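Uncharacterized protein (Desulfotomaculum acetoxidans, PDB 3U4Y) is of unknown function but folds as a seven-bladed beta-propeller related to the lactonase family. Local coordinates at residues I13-L19 with I313-I319; L19-S23 with Q35-D41; Y40-D44 with V56-C61. One frame throughout, in Å; residues are numbered along the deposited sequence.

Contact 1: I13-L19 with I313-I319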
loop_
_atom_site.group_PDB
_atom_site.type_symbol
_atom_site.label_atom_id
_atom_site.label_comp_id
_atom_site.label_asym_id
_atom_site.label_seq_id
_atom_site.Cartn_x
_atom_site.Cartn_y
_atom_site.Cartn_z
ATOM N N ILE A 13 0.482 0.278 -12.453
ATOM C CA ILE A 13 1.197 1.539 -12.402
ATOM C C ILE A 13 2.315 1.462 -11.367
ATOM O O ILE A 13 2.143 0.870 -10.323
ATOM C CB ILE A 13 0.229 2.718 -12.099
ATOM C CG1 ILE A 13 0.991 4.029 -11.975
ATOM C CG2 ILE A 13 -0.599 2.475 -10.833
ATOM C CD1 ILE A 13 0.144 5.116 -11.384
ATOM N N VAL A 14 3.464 2.047 -11.668
ATOM C CA VAL A 14 4.590 1.992 -10.754
ATOM C C VAL A 14 5.344 3.307 -10.716
ATOM O O VAL A 14 5.581 3.937 -11.750
ATOM C CB VAL A 14 5.565 0.864 -11.120
ATOM C CG1 VAL A 14 6.157 1.094 -12.500
ATOM C CG2 VAL A 14 6.657 0.751 -10.070
ATOM N N VAL A 15 5.729 3.711 -9.511
ATOM C CA VAL A 15 6.417 4.976 -9.309
ATOM C C VAL A 15 7.924 4.851 -9.509
ATOM O O VAL A 15 8.530 3.859 -9.106
ATOM C CB VAL A 15 6.119 5.534 -7.923
ATOM C CG1 VAL A 15 6.936 6.781 -7.678
ATOM C CG2 VAL A 15 4.625 5.800 -7.783
ATOM N N GLU A 16 8.512 5.845 -10.170
ATOM C CA GLU A 16 9.963 5.945 -10.292
ATOM C C GLU A 16 10.384 7.270 -9.721
ATOM O O GLU A 16 10.380 8.280 -10.408
ATOM C CB GLU A 16 10.396 5.851 -11.736
ATOM C CG GLU A 16 10.123 4.506 -12.335
ATOM C CD GLU A 16 9.886 4.593 -13.814
ATOM O OE1 GLU A 16 8.833 5.133 -14.227
ATOM O OE2 GLU A 16 10.762 4.128 -14.562
ATOM N N GLN A 17 10.738 7.258 -8.447
ATOM C CA GLN A 17 10.884 8.481 -7.688
ATOM C C GLN A 17 12.014 9.364 -8.198
ATOM O O GLN A 17 11.905 10.590 -8.203
ATOM C CB GLN A 17 11.120 8.159 -6.217
ATOM C CG GLN A 17 11.162 9.395 -5.374
ATOM C CD GLN A 17 11.576 9.115 -3.967
ATOM O OE1 GLN A 17 12.768 8.952 -3.679
ATOM N NE2 GLN A 17 10.601 9.054 -3.068
ATOM N N HIS A 18 13.103 8.737 -8.620
ATOM C CA HIS A 18 14.287 9.486 -8.991
ATOM C C HIS A 18 14.167 10.103 -10.375
ATOM O O HIS A 18 14.918 11.009 -10.720
ATOM C CB HIS A 18 15.522 8.609 -8.909
ATOM C CG HIS A 18 15.484 7.425 -9.811
ATOM N ND1 HIS A 18 14.439 6.528 -9.815
ATOM C CD2 HIS A 18 16.370 6.977 -10.731
ATOM C CE1 HIS A 18 14.680 5.583 -10.704
ATOM N NE2 HIS A 18 15.847 5.831 -11.275
ATOM N N LEU A 19 13.226 9.614 -11.170
ATOM C CA LEU A 19 12.983 10.191 -12.481
ATOM C C LEU A 19 11.812 11.139 -12.370
ATOM O O LEU A 19 11.426 11.779 -13.338
ATOM C CB LEU A 19 12.698 9.111 -13.516
ATOM C CG LEU A 19 13.792 8.052 -13.578
ATOM C CD1 LEU A 19 13.830 7.374 -14.933
ATOM C CD2 LEU A 19 15.116 8.695 -13.265
ATOM N N ILE A 313 12.136 0.023 -16.844
ATOM C CA ILE A 313 11.529 0.745 -15.725
ATOM C C ILE A 313 12.486 0.671 -14.552
ATOM O O ILE A 313 12.872 -0.418 -14.137
ATOM C CB ILE A 313 10.189 0.139 -15.253
ATOM C CG1 ILE A 313 9.090 0.286 -16.305
ATOM C CG2 ILE A 313 9.728 0.820 -13.985
ATOM C CD1 ILE A 313 7.724 -0.126 -15.790
ATOM N N GLU A 314 12.868 1.824 -14.016
ATOM C CA GLU A 314 13.748 1.865 -12.862
ATOM C C GLU A 314 12.890 1.987 -11.605
ATOM O O GLU A 314 12.602 3.075 -11.116
ATOM C CB GLU A 314 14.739 3.013 -13.011
ATOM C CG GLU A 314 15.516 2.959 -14.333
ATOM C CD GLU A 314 16.464 4.139 -14.537
ATOM O OE1 GLU A 314 17.187 4.147 -15.559
ATOM O OE2 GLU A 314 16.483 5.056 -13.685
ATOM N N ALA A 315 12.455 0.845 -11.098
ATOM C CA ALA A 315 11.463 0.848 -10.046
ATOM C C ALA A 315 11.977 1.646 -8.872
ATOM O O ALA A 315 13.160 1.595 -8.561
ATOM C CB ALA A 315 11.128 -0.577 -9.633
ATOM N N ASN A 316 11.082 2.379 -8.224
ATOM C CA ASN A 316 11.455 3.202 -7.097
ATOM C C ASN A 316 10.221 3.803 -6.445
ATOM O O ASN A 316 9.885 4.946 -6.663
ATOM C CB ASN A 316 12.381 4.304 -7.584
ATOM C CG ASN A 316 13.274 4.856 -6.494
ATOM O OD1 ASN A 316 13.071 4.617 -5.301
ATOM N ND2 ASN A 316 14.271 5.617 -6.907
ATOM N N GLY A 317 9.534 3.024 -5.635
ATOM C CA GLY A 317 8.317 3.519 -5.031
ATOM C C GLY A 317 7.181 2.522 -5.123
ATOM O O GLY A 317 7.383 1.356 -5.474
ATOM N N GLY A 318 5.982 2.995 -4.801
ATOM C CA GLY A 318 4.806 2.157 -4.739
ATOM C C GLY A 318 4.466 1.490 -6.057
ATOM O O GLY A 318 5.055 1.788 -7.104
ATOM N N ILE A 319 3.504 0.574 -5.993
ATOM C CA ILE A 319 3.048 -0.165 -7.156
ATOM C C ILE A 319 1.629 -0.616 -6.917
ATOM O O ILE A 319 1.277 -1.001 -5.799
ATOM C CB ILE A 319 3.930 -1.392 -7.426
ATOM C CG1 ILE A 319 3.249 -2.353 -8.398
ATOM C CG2 ILE A 319 4.245 -2.128 -6.146
ATOM C CD1 ILE A 319 4.198 -3.423 -8.909
#
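His18 and Glu314 join their polar ends at the partly exposed side of this contact. His18 NE2 donates to Glu314 OE2 at 2.6 Å. The oxygen is met on its anti lone pair and lies somewhat out of the ring plane. The ring and the carboxylate are nearly coplanar, 19° apart. His18 CG sits between the backbone N and the carbonyl carbon (chi1 61°), which turns the NE2–CE1 edge of the ring toward Glu314. Leu19 CD2 rests on one face of the same ring.

A second carboxylate is buried. Glu16 OE2 accepts from Glu314 N at 3.2 Å on its anti side, and Arg21 forms a salt bridge to the same oxygen. Glu16 OE1 bonds Ser23, so both oxygens have partners.

The backbones are joined by three bonds. Val15 N donates almost straight to Gly318 O at 3.2 Å (176°). Val15 O accepts from Asn316 N at 3.1 Å, and Asn316 O accepts from Gln17 N at 3.0 Å on a lone pair.

Apolar contact is limited. Val14 CG1 and Ile313 CD1 meet tip to tip at 3.8 Å, and Val14 also pairs with Ile319 across the sheet.

The C-terminal strand 319-321 adds to strand 11-16 and completes a blade whose other three strands are N-terminal. This is the velcro closure of a beta-propeller.

Contact 2: L19-S23 with Q35-D41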
loop_
_atom_site.group_PDB
_atom_site.type_symbol
_atom_site.label_atom_id
_atom_site.label_comp_id
_atom_site.label_asym_id
_atom_site.label_seq_id
_atom_site.Cartn_x
_atom_site.Cartn_y
_atom_site.Cartn_z
ATOM N N LEU A 19 13.226 9.614 -11.170
ATOM C CA LEU A 19 12.983 10.191 -12.481
ATOM C C LEU A 19 11.812 11.139 -12.370
ATOM O O LEU A 19 11.426 11.779 -13.338
ATOM C CB LEU A 19 12.698 9.111 -13.516
ATOM C CG LEU A 19 13.792 8.052 -13.578
ATOM C CD1 LEU A 19 13.830 7.374 -14.933
ATOM C CD2 LEU A 19 15.116 8.695 -13.265
ATOM N N ARG A 20 11.264 11.234 -11.165
ATOM C CA ARG A 20 10.086 12.045 -10.924
ATOM C C ARG A 20 9.031 11.689 -11.976
ATOM O O ARG A 20 8.424 12.537 -12.616
ATOM C CB ARG A 20 10.475 13.519 -10.891
ATOM C CG ARG A 20 11.594 13.785 -9.876
ATOM C CD ARG A 20 11.668 15.244 -9.476
ATOM N NE ARG A 20 12.334 15.446 -8.192
ATOM C CZ ARG A 20 12.237 16.568 -7.480
ATOM N NH1 ARG A 20 11.494 17.569 -7.930
ATOM N NH2 ARG A 20 12.869 16.692 -6.319
ATOM N N ARG A 21 8.809 10.389 -12.113
ATOM C CA ARG A 21 8.026 9.829 -13.198
ATOM C C ARG A 21 7.124 8.693 -12.677
ATOM O O ARG A 21 7.263 8.264 -11.531
ATOM C CB ARG A 21 9.005 9.311 -14.260
ATOM C CG ARG A 21 8.374 8.808 -15.520
ATOM C CD ARG A 21 9.419 8.434 -16.539
ATOM N NE ARG A 21 10.153 7.232 -16.179
ATOM C CZ ARG A 21 11.050 6.646 -16.967
ATOM N NH1 ARG A 21 11.683 5.553 -16.572
ATOM N NH2 ARG A 21 11.315 7.143 -18.162
ATOM N N ILE A 22 6.191 8.233 -13.511
ATOM C CA ILE A 22 5.410 7.030 -13.246
ATOM C C ILE A 22 5.233 6.289 -14.569
ATOM O O ILE A 22 5.253 6.894 -15.627
ATOM C CB ILE A 22 4.008 7.351 -12.722
ATOM C CG1 ILE A 22 3.050 7.534 -13.897
ATOM C CG2 ILE A 22 4.016 8.586 -11.862
ATOM C CD1 ILE A 22 1.815 8.317 -13.555
ATOM N N SER A 23 5.060 4.974 -14.502
ATOM C CA SER A 23 4.862 4.147 -15.686
ATOM C C SER A 23 3.644 3.257 -15.530
ATOM O O SER A 23 3.350 2.777 -14.446
ATOM C CB SER A 23 6.068 3.239 -15.935
ATOM O OG SER A 23 7.237 3.977 -16.208
ATOM N N GLN A 35 4.406 6.556 -20.152
ATOM C CA GLN A 35 5.246 7.105 -19.096
ATOM C C GLN A 35 5.040 8.596 -18.906
ATOM O O GLN A 35 5.456 9.416 -19.731
ATOM C CB GLN A 35 6.717 6.818 -19.363
ATOM C CG GLN A 35 7.134 5.409 -19.060
ATOM C CD GLN A 35 8.617 5.209 -19.227
ATOM O OE1 GLN A 35 9.233 5.792 -20.115
ATOM N NE2 GLN A 35 9.210 4.393 -18.362
ATOM N N ILE A 36 4.407 8.945 -17.802
ATOM C CA ILE A 36 4.133 10.335 -17.494
ATOM C C ILE A 36 5.208 10.927 -16.595
ATOM O O ILE A 36 5.435 10.421 -15.514
ATOM C CB ILE A 36 2.788 10.454 -16.794
ATOM C CG1 ILE A 36 1.673 9.960 -17.709
ATOM C CG2 ILE A 36 2.533 11.874 -16.391
ATOM C CD1 ILE A 36 0.301 10.281 -17.188
ATOM N N THR A 37 5.864 11.995 -17.047
ATOM C CA THR A 37 6.913 12.656 -16.265
ATOM C C THR A 37 6.461 14.066 -15.859
ATOM O O THR A 37 6.347 14.951 -16.705
ATOM C CB THR A 37 8.244 12.760 -17.067
ATOM O OG1 THR A 37 8.632 11.476 -17.584
ATOM C CG2 THR A 37 9.370 13.321 -16.192
ATOM N N LEU A 38 6.211 14.278 -14.570
ATOM C CA LEU A 38 5.724 15.575 -14.092
ATOM C C LEU A 38 6.703 16.391 -13.233
ATOM O O LEU A 38 6.402 17.526 -12.868
ATOM C CB LEU A 38 4.431 15.405 -13.298
ATOM C CG LEU A 38 3.183 14.967 -14.051
ATOM C CD1 LEU A 38 2.896 13.510 -13.769
ATOM C CD2 LEU A 38 2.011 15.824 -13.611
ATOM N N GLY A 39 7.852 15.811 -12.895
ATOM C CA GLY A 39 8.821 16.473 -12.051
ATOM C C GLY A 39 8.368 16.668 -10.617
ATOM O O GLY A 39 8.502 17.758 -10.061
ATOM N N TYR A 40 7.828 15.613 -10.007
ATOM C CA TYR A 40 7.523 15.641 -8.577
ATOM C C TYR A 40 8.275 14.581 -7.806
ATOM O O TYR A 40 8.937 13.716 -8.371
ATOM C CB TYR A 40 6.039 15.478 -8.283
ATOM C CG TYR A 40 5.193 16.684 -8.576
ATOM C CD1 TYR A 40 4.861 17.576 -7.585
ATOM C CD2 TYR A 40 4.699 16.912 -9.851
ATOM C CE1 TYR A 40 4.079 18.668 -7.854
ATOM C CE2 TYR A 40 3.923 18.004 -10.133
ATOM C CZ TYR A 40 3.613 18.881 -9.133
ATOM O OH TYR A 40 2.833 19.979 -9.415
ATOM N N ASP A 41 8.118 14.672 -6.496
ATOM C CA ASP A 41 8.803 13.866 -5.509
ATOM C C ASP A 41 7.961 12.602 -5.186
ATOM O O ASP A 41 7.527 12.389 -4.040
ATOM C CB ASP A 41 8.959 14.767 -4.281
ATOM C CG ASP A 41 9.926 14.233 -3.293
ATOM O OD1 ASP A 41 10.906 13.589 -3.720
ATOM O OD2 ASP A 41 9.709 14.458 -2.085
#
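Arg21 lays its guanidinium over the amide of Gln35. Gln35 NE2 stands 3.2 Å above the guanidinium plane, over its centre, and the two planes are 37° apart. Leu19 CD1 covers the opposite face, offset toward the rim. The arginine chain leaves the strand extended and bends at chi3 (71°), which turns the flat group across Gln35. On the way, Arg21 CD passes Thr37 OG1 at 3.3 Å.

Gln35 NE2 donates to Ser23 OG at 3.0 Å, with the hydroxyl close to the amide plane. Arg21, Ser23, Gln35 and Thr37 lie on one face of the hairpin. Ile22 and Ile36 lie on the other, side by side, with Ile22 CD1 4.0 Å from Ile36 CB.

Ile22 N donates to Ile36 O at 3.1 Å; the return bond is weak. Arg20 O receives two weak bonds, from Leu38 N and Gly39 N. Arg20 and Arg21 both face Glu16 in a G1 beta bulge. From the bulge, the Arg20 side chain runs extended along the backbone of Gly39 and Tyr40.

The Gln35 amide thus meets groups held from strand 11-16 by Glu16. It lies over the arginine face without a hydrogen bond to it, and Ser23 takes its N-H.

Contact 3: Y40-D44 with V56-C61; sequences YDFVD and VTSDFC
Asp41 grips two successive backbone N-H groups of the other segment, one with its carbonyl and one with its side chain. It is the centre of an inverse gamma turn, just before the inner strand of a propeller blade. Asp41 O accepts from Asp59 N at 3.0 Å. Asp41 OD2 accepts from Phe60 N along a nearly straight line (166°), on the lone pair away from the other oxygen. The carboxylates of Asp41 and Asp59 lie side by side, almost parallel, with Asp41 OD2 and Asp59 OD2 4.2 Å apart. The N-H of Phe60 may offset part of this like-charge pairing. Asp59 OD2 also has a weak bond from Leu104.

Strands 42-47 and 53-58 form an antiparallel beta hairpin. Val43 N donates to Thr57 O at 3.1 Å. Thr57 N returns a bond to Asp44 O at 3.1 Å. Phe42 and Ser58 face each other as a non-hydrogen-bonded pair.

The Phe42 ring meets Val56 and Thr57 on the other strand. Val56 CG1 makes an off-centre CH-pi contact, 4.1 Å from the ring centroid and 29° off the normal. Thr57 O lies at the ring edge, in plane, 3.3 Å from Phe42 CD1. Tyr40 CB covers part of one face of this ring. At the loop end, Cys61 CB touches the edge of the Tyr40 ring at CD1, 3.5 Å away, while the sulfur stands obliquely to it.

With chi1 at 46°, Thr57 turns OG1 back over its own backbone, where it bonds Ala87 O and accepts from Asp44 N at 3.1 Å.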
loop_
_atom_site.group_PDB
_atom_site.type_symbol
_atom_site.label_atom_id
_atom_site.label_comp_id
_atom_site.label_asym_id
_atom_site.label_seq_id
_atom_site.Cartn_x
_atom_site.Cartn_y
_atom_site.Cartn_z
ATOM N N TYR A 40 7.828 15.613 -10.007
ATOM C CA TYR A 40 7.523 15.641 -8.577
ATOM C C TYR A 40 8.275 14.581 -7.806
ATOM O O TYR A 40 8.937 13.716 -8.371
ATOM C CB TYR A 40 6.039 15.478 -8.283
ATOM C CG TYR A 40 5.193 16.684 -8.576
ATOM C CD1 TYR A 40 4.861 17.576 -7.585
ATOM C CD2 TYR A 40 4.699 16.912 -9.851
ATOM C CE1 TYR A 40 4.079 18.668 -7.854
ATOM C CE2 TYR A 40 3.923 18.004 -10.133
ATOM C CZ TYR A 40 3.613 18.881 -9.133
ATOM O OH TYR A 40 2.833 19.979 -9.415
ATOM N N ASP A 41 8.118 14.672 -6.496
ATOM C CA ASP A 41 8.803 13.866 -5.509
ATOM C C ASP A 41 7.961 12.602 -5.186
ATOM O O ASP A 41 7.527 12.389 -4.040
ATOM C CB ASP A 41 8.959 14.767 -4.281
ATOM C CG ASP A 41 9.926 14.233 -3.293
ATOM O OD1 ASP A 41 10.906 13.589 -3.720
ATOM O OD2 ASP A 41 9.709 14.458 -2.085
ATOM N N PHE A 42 7.727 11.770 -6.202
ATOM C CA PHE A 42 6.718 10.697 -6.119
ATOM C C PHE A 42 7.023 9.564 -5.129
ATOM O O PHE A 42 8.164 9.124 -4.994
ATOM C CB PHE A 42 6.440 10.097 -7.498
ATOM C CG PHE A 42 5.661 11.002 -8.414
ATOM C CD1 PHE A 42 4.660 11.821 -7.919
ATOM C CD2 PHE A 42 5.935 11.030 -9.779
ATOM C CE1 PHE A 42 3.947 12.652 -8.768
ATOM C CE2 PHE A 42 5.230 11.859 -10.629
ATOM C CZ PHE A 42 4.236 12.672 -10.121
ATOM N N VAL A 43 5.978 9.086 -4.454
ATOM C CA VAL A 43 6.128 8.030 -3.459
ATOM C C VAL A 43 5.249 6.807 -3.751
ATOM O O VAL A 43 5.751 5.795 -4.224
ATOM C CB VAL A 43 5.912 8.546 -2.004
ATOM C CG1 VAL A 43 6.213 7.453 -1.009
ATOM C CG2 VAL A 43 6.801 9.764 -1.719
ATOM N N ASP A 44 3.949 6.903 -3.481
ATOM C CA ASP A 44 3.047 5.744 -3.604
ATOM C C ASP A 44 1.880 6.023 -4.562
ATOM O O ASP A 44 1.700 7.160 -5.004
ATOM C CB ASP A 44 2.521 5.312 -2.216
ATOM C CG ASP A 44 2.033 3.861 -2.184
ATOM O OD1 ASP A 44 1.052 3.561 -1.453
ATOM O OD2 ASP A 44 2.639 3.015 -2.880
ATOM N N VAL A 56 -1.385 9.477 -7.329
ATOM C CA VAL A 56 0.033 9.445 -6.946
ATOM C C VAL A 56 0.341 10.533 -5.926
ATOM O O VAL A 56 -0.199 11.627 -5.992
ATOM C CB VAL A 56 0.985 9.608 -8.143
ATOM C CG1 VAL A 56 2.327 9.014 -7.813
ATOM C CG2 VAL A 56 0.445 8.910 -9.347
ATOM N N THR A 57 1.218 10.231 -4.981
ATOM C CA THR A 57 1.542 11.167 -3.912
ATOM C C THR A 57 2.965 11.700 -4.068
ATOM O O THR A 57 3.763 11.155 -4.827
ATOM C CB THR A 57 1.398 10.496 -2.522
ATOM O OG1 THR A 57 2.030 9.215 -2.557
ATOM C CG2 THR A 57 -0.064 10.311 -2.152
ATOM N N SER A 58 3.278 12.776 -3.360
ATOM C CA SER A 58 4.646 13.261 -3.335
ATOM C C SER A 58 4.967 13.797 -1.955
ATOM O O SER A 58 4.093 14.300 -1.235
ATOM C CB SER A 58 4.907 14.298 -4.433
ATOM O OG SER A 58 4.166 15.493 -4.240
ATOM N N ASP A 59 6.238 13.663 -1.600
ATOM C CA ASP A 59 6.723 13.931 -0.260
ATOM C C ASP A 59 7.031 15.406 -0.080
ATOM O O ASP A 59 6.212 16.149 0.460
ATOM C CB ASP A 59 7.985 13.103 -0.012
ATOM C CG ASP A 59 8.400 13.091 1.434
ATOM O OD1 ASP A 59 7.587 13.521 2.272
ATOM O OD2 ASP A 59 9.522 12.630 1.736
ATOM N N PHE A 60 8.217 15.812 -0.540
ATOM C CA PHE A 60 8.767 17.152 -0.309
ATOM C C PHE A 60 8.070 18.172 -1.216
ATOM O O PHE A 60 7.963 19.358 -0.876
ATOM C CB PHE A 60 10.304 17.119 -0.471
ATOM C CG PHE A 60 10.959 18.471 -0.593
ATOM C CD1 PHE A 60 10.664 19.502 0.289
ATOM C CD2 PHE A 60 11.910 18.701 -1.583
ATOM C CE1 PHE A 60 11.286 20.749 0.168
ATOM C CE2 PHE A 60 12.534 19.939 -1.705
ATOM C CZ PHE A 60 12.222 20.962 -0.830
ATOM N N CYS A 61 7.551 17.690 -2.343
ATOM C CA CYS A 61 6.704 18.513 -3.197
ATOM C C CYS A 61 5.257 18.626 -2.678
ATOM O O CYS A 61 4.453 19.363 -3.228
ATOM C CB CYS A 61 6.727 17.986 -4.640
ATOM S SG CYS A 61 8.266 18.298 -5.596
#

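In the fold
Near the N terminus, strand 11-16 enters contact 1. That contact closes almost the whole chain, returning at 313-319 after the other six blades. Contact 2 follows at once and shares Leu19 with it. It closes the short hairpin of strands 21-26 and 32-37 in the same blade. The chain then crosses to the next blade. Contact 3 starts at Tyr40 and Asp41, where contact 2 ends, and closes the hairpin of strands 42-47 and 53-58. Contacts 2 and 3 both nest inside contact 1. The blades also touch directly: probable hydrogen bonds join Gly318 N to Val43 O and Gln17 NE2 to Phe42 O, and Phe42 packs on Ile22.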